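Local structure of 3-dehydroquinate dehydratase (Zymomonas mobilis subsp. mobilis, 6SMF) at residues N39-Q44 with V52-S57; D65-A70 with Y93-A98; I104-S109 with S140-A145. The protein probably catalyses the trans-dehydration of 3-dehydroquinate to 3-dehydroshikimate through an enolate intermediate, the third of seven steps towards chorismate, and assembles as a homododecamer. One frame throughout, in Å; residues are numbered along the deposited sequence.

How the interactions relate
Two of the three contacts are buried; interaction 1 is only partly so, since K42 at its margin is exposed. Interactions 1 and 3 each lay a helix on the parallel sheet, and their helices, 34-48 and 136-147, touch one another. Interaction 2 instead packs two helices together, 60-72 and 90-98, and is flanked by a second subunit. The salt bridge from R55 NH1 to E69 OE2, 3.0 Å, ties interaction 1 to interaction 2, whereas interactions 2 and 3 remain about 7 Å apart at their nearest atoms. All three meet through hydrocarbon groups; interaction 2 also holds D94, predicted to bind substrate, and interaction 3, closest to the chain centre, the predicted proton donor H107.

Interaction 1: residues N39-Q44 with V52-S57; sequences NKLKLQ and VEIRQS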
loop_
_atom_site.group_PDB
_atom_site.type_symbol
_atom_site.label_atom_id
_atom_site.label_comp_id
_atom_site.label_asym_id
_atom_site.label_seq_id
_atom_site.Cartn_x
_atom_site.Cartn_y
_atom_site.Cartn_z
ATOM N N ASN A 39 -24.170 -24.478 28.439
ATOM C CA ASN A 39 -25.294 -24.775 29.366
ATOM C C ASN A 39 -26.399 -23.743 29.136
ATOM O O ASN A 39 -27.558 -24.159 28.948
ATOM C CB ASN A 39 -24.811 -24.874 30.820
ATOM C CG ASN A 39 -23.884 -26.102 31.053
ATOM O OD1 ASN A 39 -23.725 -27.012 30.191
ATOM N ND2 ASN A 39 -23.279 -26.153 32.237
ATOM N N LYS A 40 -26.043 -22.445 29.082
ATOM C CA LYS A 40 -27.019 -21.345 28.820
ATOM C C LYS A 40 -27.816 -21.704 27.558
ATOM O O LYS A 40 -29.088 -21.625 27.616
ATOM C CB LYS A 40 -26.324 -19.995 28.643
ATOM C CG LYS A 40 -26.339 -19.009 29.809
ATOM C CD LYS A 40 -25.592 -17.682 29.410
ATOM C CE LYS A 40 -26.215 -16.380 29.905
ATOM N NZ LYS A 40 -26.712 -16.522 31.299
ATOM N N LEU A 41 -27.083 -22.135 26.509
ATOM C CA LEU A 41 -27.573 -22.302 25.114
ATOM C C LEU A 41 -28.483 -23.525 25.025
ATOM O O LEU A 41 -29.525 -23.418 24.364
ATOM C CB LEU A 41 -26.397 -22.428 24.132
ATOM C CG LEU A 41 -25.671 -21.116 23.810
ATOM C CD1 LEU A 41 -24.420 -21.367 22.982
ATOM C CD2 LEU A 41 -26.584 -20.142 23.079
ATOM N N LYS A 42 -28.084 -24.637 25.644
ATOM C CA LYS A 42 -28.892 -25.889 25.719
ATOM C C LYS A 42 -30.267 -25.603 26.341
ATOM O O LYS A 42 -31.254 -26.155 25.802
ATOM C CB LYS A 42 -28.171 -26.984 26.506
ATOM C CG LYS A 42 -27.139 -27.713 25.664
ATOM C CD LYS A 42 -26.083 -28.400 26.441
ATOM C CE LYS A 42 -25.325 -29.375 25.572
ATOM N NZ LYS A 42 -24.079 -29.768 26.253
ATOM N N LEU A 43 -30.308 -24.747 27.377
ATOM C CA LEU A 43 -31.558 -24.314 28.078
ATOM C C LEU A 43 -32.390 -23.407 27.167
ATOM O O LEU A 43 -33.629 -23.547 27.167
ATOM C CB LEU A 43 -31.217 -23.552 29.362
ATOM C CG LEU A 43 -31.064 -24.384 30.628
ATOM C CD1 LEU A 43 -30.571 -23.483 31.752
ATOM C CD2 LEU A 43 -32.367 -25.074 30.989
ATOM N N GLN A 44 -31.738 -22.476 26.465
ATOM C CA GLN A 44 -32.418 -21.526 25.553
ATOM C C GLN A 44 -33.068 -22.353 24.442
ATOM O O GLN A 44 -34.226 -22.027 24.023
ATOM C CB GLN A 44 -31.392 -20.523 25.034
ATOM C CG GLN A 44 -31.994 -19.255 24.464
ATOM C CD GLN A 44 -30.958 -18.519 23.650
ATOM O OE1 GLN A 44 -29.752 -18.584 23.915
ATOM N NE2 GLN A 44 -31.442 -17.834 22.630
ATOM N N VAL A 52 -29.312 -28.455 19.597
ATOM C CA VAL A 52 -28.160 -27.541 19.429
ATOM C C VAL A 52 -26.925 -28.436 19.520
ATOM O O VAL A 52 -26.866 -29.202 20.498
ATOM C CB VAL A 52 -28.294 -26.464 20.527
ATOM C CG1 VAL A 52 -27.292 -26.629 21.651
ATOM C CG2 VAL A 52 -28.303 -25.049 19.979
ATOM N N GLU A 53 -26.054 -28.469 18.504
ATOM C CA GLU A 53 -24.856 -29.344 18.549
ATOM C C GLU A 53 -23.657 -28.429 18.670
ATOM O O GLU A 53 -23.375 -27.727 17.701
ATOM C CB GLU A 53 -24.680 -30.281 17.355
ATOM C CG GLU A 53 -23.964 -31.560 17.772
ATOM C CD GLU A 53 -24.983 -32.561 18.284
ATOM O OE1 GLU A 53 -25.158 -32.686 19.509
ATOM O OE2 GLU A 53 -25.668 -33.205 17.452
ATOM N N ILE A 54 -23.003 -28.444 19.825
ATOM C CA ILE A 54 -21.976 -27.458 20.264
ATOM C C ILE A 54 -20.620 -28.161 20.256
ATOM O O ILE A 54 -20.490 -29.154 20.954
ATOM C CB ILE A 54 -22.313 -26.900 21.662
ATOM C CG1 ILE A 54 -23.758 -26.384 21.715
ATOM C CG2 ILE A 54 -21.299 -25.846 22.076
ATOM C CD1 ILE A 54 -24.123 -25.620 22.983
ATOM N N ARG A 55 -19.643 -27.584 19.561
ATOM C CA ARG A 55 -18.307 -28.168 19.350
ATOM C C ARG A 55 -17.250 -27.053 19.367
ATOM O O ARG A 55 -17.575 -25.876 19.074
ATOM C CB ARG A 55 -18.320 -28.852 17.984
ATOM C CG ARG A 55 -19.302 -30.005 17.929
ATOM C CD ARG A 55 -19.254 -30.832 16.660
ATOM N NE ARG A 55 -20.326 -31.813 16.847
ATOM C CZ ARG A 55 -20.652 -32.784 16.000
ATOM N NH1 ARG A 55 -20.020 -32.955 14.839
ATOM N NH2 ARG A 55 -21.624 -33.584 16.366
ATOM N N GLN A 56 -16.010 -27.436 19.636
ATOM C CA GLN A 56 -14.847 -26.536 19.681
ATOM C C GLN A 56 -13.661 -27.322 19.150
ATOM O O GLN A 56 -13.584 -28.525 19.426
ATOM C CB GLN A 56 -14.598 -26.048 21.108
ATOM C CG GLN A 56 -13.567 -24.942 21.180
ATOM C CD GLN A 56 -12.157 -25.479 21.249
ATOM O OE1 GLN A 56 -11.935 -26.577 21.792
ATOM N NE2 GLN A 56 -11.218 -24.699 20.704
ATOM N N SER A 57 -12.773 -26.651 18.429
ATOM C CA SER A 57 -11.493 -27.223 17.987
ATOM C C SER A 57 -10.514 -26.081 17.766
ATOM O O SER A 57 -10.969 -24.960 17.421
ATOM C CB SER A 57 -11.674 -28.077 16.764
ATOM O OG SER A 57 -10.421 -28.473 16.212
#
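Where L41 and K42 of the helix meet I54 and V52 of the strand no hydrogen bond is made; the polar atom held by two groups is NE2 of Q56, at the end of the strand, which is hydrogen-bonded to the G15 carbonyl and to N58 OD1. The contact itself is hydrocarbon. Its inner half is L41 against I54, whose side chains both leave the backbone toward the opposing segment. The CB of L41 stands 4.1 Å from the CD1 of I54, and the CD1 of L41 comes to 4.3 Å from that same I54 methyl. This terminal methyl therefore lies against the root of the leucine as well as one of its branches. It gets there because the isoleucine chain is stretched out beyond CG1, with CD1 anti to CA (chi2 -171°).

The outer half pairs K42 with V52. Only the start of the lysine takes part: its CG is 4.2 Å from the CG1 of V52, and the two side chains cross obliquely. Beyond CG the lysine is extended and leads away from V52. On the strand, the CG1 of V52 is 3.6 Å from the CD1 of I54, giving the helix one continuous apolar patch.

Helix 34-48 links strands 9-14 and 51-56, which pair in parallel, so the contact belongs to a beta-alpha-beta crossover. Both L41 and V52 also rest on I12 of strand 9-14, and L41 reaches L143 of the adjacent helix 136-147, while strand 51-56 forms an outermost strand of the sheet within the chain.

Interaction 2: residues D65-A70 with Y93-A98; sequences DWLQEA and YDAIRA
L67, A95 and I96 carry this helix-to-helix contact, and L67 contributes the largest buried area of the three. One of its branches does the work: the CD1 of L67 lies 3.8 Å from the CB of A95 and 4.2 Å from the CG1 of I96. Seen from that CD1, the directions to the two partner carbons differ by about 79°, so the methyl sits in the corner between two successive residues of the facing helix.

The three side chains arrive differently. L67 and A95 both point their CB toward the opposing helix, and their CA atoms are 6.7 Å apart, the nearest such pair between the segments, with only the A95 methyl between the leucine branch and the A95 backbone. I96 starts out pointing away, yet its CG1 is brought back beside its own backbone N (chi1 -63°), on the side where the leucine methyl lies; the other branch of L67 is farther off, with CD2 4.5 Å from the same CG1. Towards the sheet the apolar cluster continues, with L67 resting on V78 and I96 on L80 of strand 77-81.

Several polar groups of both helices, on D65, Q68 and D94, bond to a second subunit. D94, a predicted substrate-binding residue, makes a salt bridge through OD1 with R118 of that subunit, and Q68 OE1 accepts hydrogen bonds from N19 and N58 of it. Between 65-70 and 93-98 themselves, no bond of fixed direction forms, which suggests that the fit of methyl and methylene groups, not polar pairing, joins the two segments.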
loop_
_atom_site.group_PDB
_atom_site.type_symbol
_atom_site.label_atom_id
_atom_site.label_comp_id
_atom_site.label_asym_id
_atom_site.label_seq_id
_atom_site.Cartn_x
_atom_site.Cartn_y
_atom_site.Cartn_z
ATOM N N ASP A 65 -14.841 -29.399 8.245
ATOM C CA ASP A 65 -15.520 -30.732 8.364
ATOM C C ASP A 65 -16.926 -30.513 8.945
ATOM O O ASP A 65 -17.890 -30.990 8.377
ATOM C CB ASP A 65 -14.760 -31.726 9.255
ATOM C CG ASP A 65 -13.323 -32.106 8.854
ATOM O OD1 ASP A 65 -12.989 -32.072 7.615
ATOM O OD2 ASP A 65 -12.584 -32.511 9.786
ATOM N N TRP A 66 -17.032 -29.730 10.019
ATOM C CA TRP A 66 -18.297 -29.483 10.767
ATOM C C TRP A 66 -19.258 -28.659 9.911
ATOM O O TRP A 66 -20.428 -29.008 9.849
ATOM C CB TRP A 66 -18.041 -28.858 12.149
ATOM C CG TRP A 66 -17.343 -29.808 13.067
ATOM C CD1 TRP A 66 -17.365 -31.172 12.995
ATOM C CD2 TRP A 66 -16.535 -29.492 14.205
ATOM N NE1 TRP A 66 -16.592 -31.721 13.976
ATOM C CE2 TRP A 66 -16.095 -30.719 14.753
ATOM C CE3 TRP A 66 -16.138 -28.304 14.823
ATOM C CZ2 TRP A 66 -15.287 -30.787 15.884
ATOM C CZ3 TRP A 66 -15.354 -28.372 15.957
ATOM C CH2 TRP A 66 -14.930 -29.596 16.472
ATOM N N LEU A 67 -18.777 -27.642 9.208
ATOM C CA LEU A 67 -19.654 -26.900 8.280
ATOM C C LEU A 67 -20.228 -27.878 7.270
ATOM O O LEU A 67 -21.437 -27.820 7.034
ATOM C CB LEU A 67 -18.846 -25.768 7.631
ATOM C CG LEU A 67 -18.576 -24.587 8.567
ATOM C CD1 LEU A 67 -17.442 -23.724 8.027
ATOM C CD2 LEU A 67 -19.863 -23.769 8.773
ATOM N N GLN A 68 -19.404 -28.774 6.733
ATOM C CA GLN A 68 -19.833 -29.693 5.647
ATOM C C GLN A 68 -20.811 -30.717 6.235
ATOM O O GLN A 68 -21.787 -31.099 5.553
ATOM C CB GLN A 68 -18.612 -30.374 5.001
ATOM C CG GLN A 68 -17.617 -29.411 4.354
ATOM C CD GLN A 68 -16.446 -30.108 3.703
ATOM O OE1 GLN A 68 -16.255 -31.296 3.876
ATOM N NE2 GLN A 68 -15.648 -29.377 2.942
ATOM N N GLU A 69 -20.516 -31.168 7.453
ATOM C CA GLU A 69 -21.339 -32.148 8.206
ATOM C C GLU A 69 -22.714 -31.527 8.479
ATOM O O GLU A 69 -23.733 -32.266 8.396
ATOM C CB GLU A 69 -20.627 -32.550 9.498
ATOM C CG GLU A 69 -21.389 -33.557 10.366
ATOM C CD GLU A 69 -20.735 -33.871 11.704
ATOM O OE1 GLU A 69 -19.492 -33.600 11.855
ATOM O OE2 GLU A 69 -21.457 -34.403 12.578
ATOM N N ALA A 70 -22.773 -30.231 8.781
ATOM C CA ALA A 70 -24.068 -29.559 9.002
ATOM C C ALA A 70 -24.878 -29.610 7.707
ATOM O O ALA A 70 -26.083 -29.860 7.791
ATOM C CB ALA A 70 -23.912 -28.156 9.476
ATOM N N TYR A 93 -14.213 -19.459 4.476
ATOM C CA TYR A 93 -15.030 -18.560 3.627
ATOM C C TYR A 93 -15.660 -19.433 2.530
ATOM O O TYR A 93 -16.862 -19.322 2.286
ATOM C CB TYR A 93 -14.175 -17.394 3.121
ATOM C CG TYR A 93 -14.698 -16.700 1.895
ATOM C CD1 TYR A 93 -15.547 -15.620 1.972
ATOM C CD2 TYR A 93 -14.323 -17.129 0.637
ATOM C CE1 TYR A 93 -16.036 -14.987 0.828
ATOM C CE2 TYR A 93 -14.786 -16.516 -0.502
ATOM C CZ TYR A 93 -15.644 -15.443 -0.427
ATOM O OH TYR A 93 -16.035 -14.965 -1.659
ATOM N N ASP A 94 -14.863 -20.298 1.906
ATOM C CA ASP A 94 -15.313 -21.135 0.765
ATOM C C ASP A 94 -16.311 -22.191 1.267
ATOM O O ASP A 94 -17.329 -22.421 0.543
ATOM C CB ASP A 94 -14.113 -21.762 0.067
ATOM C CG ASP A 94 -13.564 -20.885 -1.028
ATOM O OD1 ASP A 94 -14.317 -19.995 -1.509
ATOM O OD2 ASP A 94 -12.445 -21.154 -1.462
ATOM N N ALA A 95 -16.048 -22.790 2.437
ATOM C CA ALA A 95 -16.964 -23.772 3.062
ATOM C C ALA A 95 -18.349 -23.146 3.252
ATOM O O ALA A 95 -19.317 -23.713 2.759
ATOM C CB ALA A 95 -16.406 -24.264 4.366
ATOM N N ILE A 96 -18.426 -21.971 3.858
ATOM C CA ILE A 96 -19.705 -21.235 4.076
ATOM C C ILE A 96 -20.386 -20.989 2.731
ATOM O O ILE A 96 -21.568 -21.331 2.581
ATOM C CB ILE A 96 -19.468 -19.937 4.830
ATOM C CG1 ILE A 96 -18.919 -20.204 6.218
ATOM C CG2 ILE A 96 -20.738 -19.124 4.875
ATOM C CD1 ILE A 96 -18.183 -19.009 6.785
ATOM N N ARG A 97 -19.641 -20.490 1.758
ATOM C CA ARG A 97 -20.234 -20.216 0.437
ATOM C C ARG A 97 -20.698 -21.497 -0.276
ATOM O O ARG A 97 -21.733 -21.419 -0.987
ATOM C CB ARG A 97 -19.259 -19.376 -0.359
ATOM C CG ARG A 97 -19.379 -17.922 0.064
ATOM C CD ARG A 97 -18.653 -16.974 -0.847
ATOM N NE ARG A 97 -19.474 -16.495 -1.964
ATOM C CZ ARG A 97 -19.134 -16.580 -3.247
ATOM N NH1 ARG A 97 -17.989 -17.141 -3.597
ATOM N NH2 ARG A 97 -19.972 -16.175 -4.186
ATOM N N ALA A 98 -20.006 -22.625 -0.095
ATOM C CA ALA A 98 -20.306 -23.891 -0.830
ATOM C C ALA A 98 -21.578 -24.532 -0.265
ATOM O O ALA A 98 -22.342 -25.057 -1.055
ATOM C CB ALA A 98 -19.158 -24.852 -0.725
#

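Interaction 3: residues I104-S109 with S140-A145; sequences IEVHLS and SLALDA
A142 is the residue of the helix that meets both I104 and V106 of the strand. S140, at the start of the segment, uses its carbonyl to accept a hydrogen bond from Q44 NE2 of helix 34-48. L141 follows, and packs on A145 of a third subunit. A142 then points its CB toward the strand. The CG2 of V106 is 3.5 Å from this CB, and the CG2 of I104 lies 4.0 Å from it, so the A142 methyl rests over two methyls of the same strand face. V106 has CG1 anti to its backbone N (chi1 157°), which turns CG2 to the A142 methyl. I104 also places its CD1 3.7 Å from the carbonyl O of A142, a van der Waals contact. L143 turns away, resting on I79 and Q44. A145 points its CB toward the strand but stays at the margin.

On the other face of the strand, H107 NE2 donates to E105 OE2 at 2.6 Å, N-H...O angle 148°. The oxygen lies nearly in the imidazole plane but is approached from 54° above the carboxylate plane. H107 ND1, L108 N and S109 OG hold a citrate, probably from the crystallisation liquor. Helix 136-147 on an interior strand of the five-stranded parallel sheet of order 2-1-3-4-5, with predicted catalytic and substrate-binding residues at the strand's C-terminal end, fits the flavodoxin-like fold of type II dehydroquinases.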
loop_
_atom_site.group_PDB
_atom_site.type_symbol
_atom_site.label_atom_id
_atom_site.label_comp_id
_atom_site.label_asym_id
_atom_site.label_seq_id
_atom_site.Cartn_x
_atom_site.Cartn_y
_atom_site.Cartn_z
ATOM N N ILE A 104 -24.384 -17.830 10.761
ATOM C CA ILE A 104 -24.317 -16.584 11.568
ATOM C C ILE A 104 -22.941 -16.499 12.243
ATOM O O ILE A 104 -22.560 -17.445 13.001
ATOM C CB ILE A 104 -25.452 -16.567 12.585
ATOM C CG1 ILE A 104 -26.795 -16.591 11.874
ATOM C CG2 ILE A 104 -25.314 -15.361 13.494
ATOM C CD1 ILE A 104 -27.931 -16.924 12.801
ATOM N N GLU A 105 -22.212 -15.425 11.953
ATOM C CA GLU A 105 -20.915 -15.138 12.598
ATOM C C GLU A 105 -21.210 -14.641 14.007
ATOM O O GLU A 105 -22.077 -13.778 14.151
ATOM C CB GLU A 105 -20.152 -14.072 11.821
ATOM C CG GLU A 105 -18.715 -13.919 12.252
ATOM C CD GLU A 105 -17.954 -12.828 11.501
ATOM O OE1 GLU A 105 -18.589 -12.054 10.666
ATOM O OE2 GLU A 105 -16.711 -12.747 11.749
ATOM N N VAL A 106 -20.475 -15.154 14.991
ATOM C CA VAL A 106 -20.543 -14.710 16.405
ATOM C C VAL A 106 -19.139 -14.399 16.934
ATOM O O VAL A 106 -18.211 -15.155 16.656
ATOM C CB VAL A 106 -21.272 -15.771 17.235
ATOM C CG1 VAL A 106 -20.905 -15.679 18.685
ATOM C CG2 VAL A 106 -22.760 -15.610 17.060
ATOM N N HIS A 107 -19.023 -13.291 17.660
ATOM C CA HIS A 107 -17.862 -12.944 18.504
ATOM C C HIS A 107 -18.380 -12.466 19.865
ATOM O O HIS A 107 -19.336 -11.670 19.915
ATOM C CB HIS A 107 -16.950 -11.877 17.862
ATOM C CG HIS A 107 -16.589 -12.204 16.455
ATOM N ND1 HIS A 107 -15.708 -13.209 16.138
ATOM C CD2 HIS A 107 -17.019 -11.676 15.285
ATOM C CE1 HIS A 107 -15.568 -13.244 14.838
ATOM N NE2 HIS A 107 -16.382 -12.315 14.292
ATOM N N LEU A 108 -17.717 -12.927 20.919
ATOM C CA LEU A 108 -17.880 -12.412 22.284
ATOM C C LEU A 108 -17.518 -10.934 22.313
ATOM O O LEU A 108 -18.291 -10.144 22.864
ATOM C CB LEU A 108 -16.956 -13.213 23.199
ATOM C CG LEU A 108 -17.235 -14.711 23.326
ATOM C CD1 LEU A 108 -15.999 -15.401 23.903
ATOM C CD2 LEU A 108 -18.464 -14.956 24.207
ATOM N N SER A 109 -16.313 -10.597 21.848
ATOM C CA SER A 109 -15.794 -9.208 21.874
ATOM C C SER A 109 -16.198 -8.551 20.545
ATOM O O SER A 109 -16.757 -9.253 19.658
ATOM C CB SER A 109 -14.321 -9.201 22.068
ATOM O OG SER A 109 -13.707 -9.734 20.909
ATOM N N SER A 140 -26.628 -16.111 22.393
ATOM C CA SER A 140 -28.068 -16.214 22.719
ATOM C C SER A 140 -28.878 -15.515 21.609
ATOM O O SER A 140 -29.854 -16.130 21.120
ATOM C CB SER A 140 -28.387 -15.766 24.158
ATOM O OG SER A 140 -28.980 -14.475 24.254
ATOM N N LEU A 141 -28.483 -14.312 21.188
ATOM C CA LEU A 141 -29.127 -13.525 20.090
ATOM C C LEU A 141 -29.072 -14.300 18.770
ATOM O O LEU A 141 -30.082 -14.327 18.009
ATOM C CB LEU A 141 -28.395 -12.199 19.915
ATOM C CG LEU A 141 -28.620 -11.161 21.012
ATOM C CD1 LEU A 141 -27.504 -10.124 20.993
ATOM C CD2 LEU A 141 -29.951 -10.472 20.816
ATOM N N ALA A 142 -27.919 -14.886 18.504
ATOM C CA ALA A 142 -27.656 -15.709 17.306
ATOM C C ALA A 142 -28.633 -16.893 17.326
ATOM O O ALA A 142 -29.251 -17.169 16.296
ATOM C CB ALA A 142 -26.198 -16.131 17.311
ATOM N N LEU A 143 -28.831 -17.527 18.477
ATOM C CA LEU A 143 -29.695 -18.727 18.572
ATOM C C LEU A 143 -31.169 -18.324 18.348
ATOM O O LEU A 143 -31.870 -19.110 17.650
ATOM C CB LEU A 143 -29.445 -19.461 19.893
ATOM C CG LEU A 143 -30.249 -20.755 20.088
ATOM C CD1 LEU A 143 -30.190 -21.691 18.879
ATOM C CD2 LEU A 143 -29.793 -21.493 21.341
ATOM N N ASP A 144 -31.630 -17.165 18.869
ATOM C CA ASP A 144 -33.012 -16.647 18.616
ATOM C C ASP A 144 -33.155 -16.404 17.100
ATOM O O ASP A 144 -34.114 -16.861 16.505
ATOM C CB ASP A 144 -33.347 -15.342 19.361
ATOM C CG ASP A 144 -33.793 -15.428 20.821
ATOM O OD1 ASP A 144 -34.701 -16.232 21.157
ATOM O OD2 ASP A 144 -33.266 -14.627 21.628
ATOM N N ALA A 145 -32.203 -15.705 16.492
ATOM C CA ALA A 145 -32.302 -15.302 15.068
ATOM C C ALA A 145 -32.346 -16.567 14.174
ATOM O O ALA A 145 -33.103 -16.583 13.143
ATOM C CB ALA A 145 -31.134 -14.408 14.769
#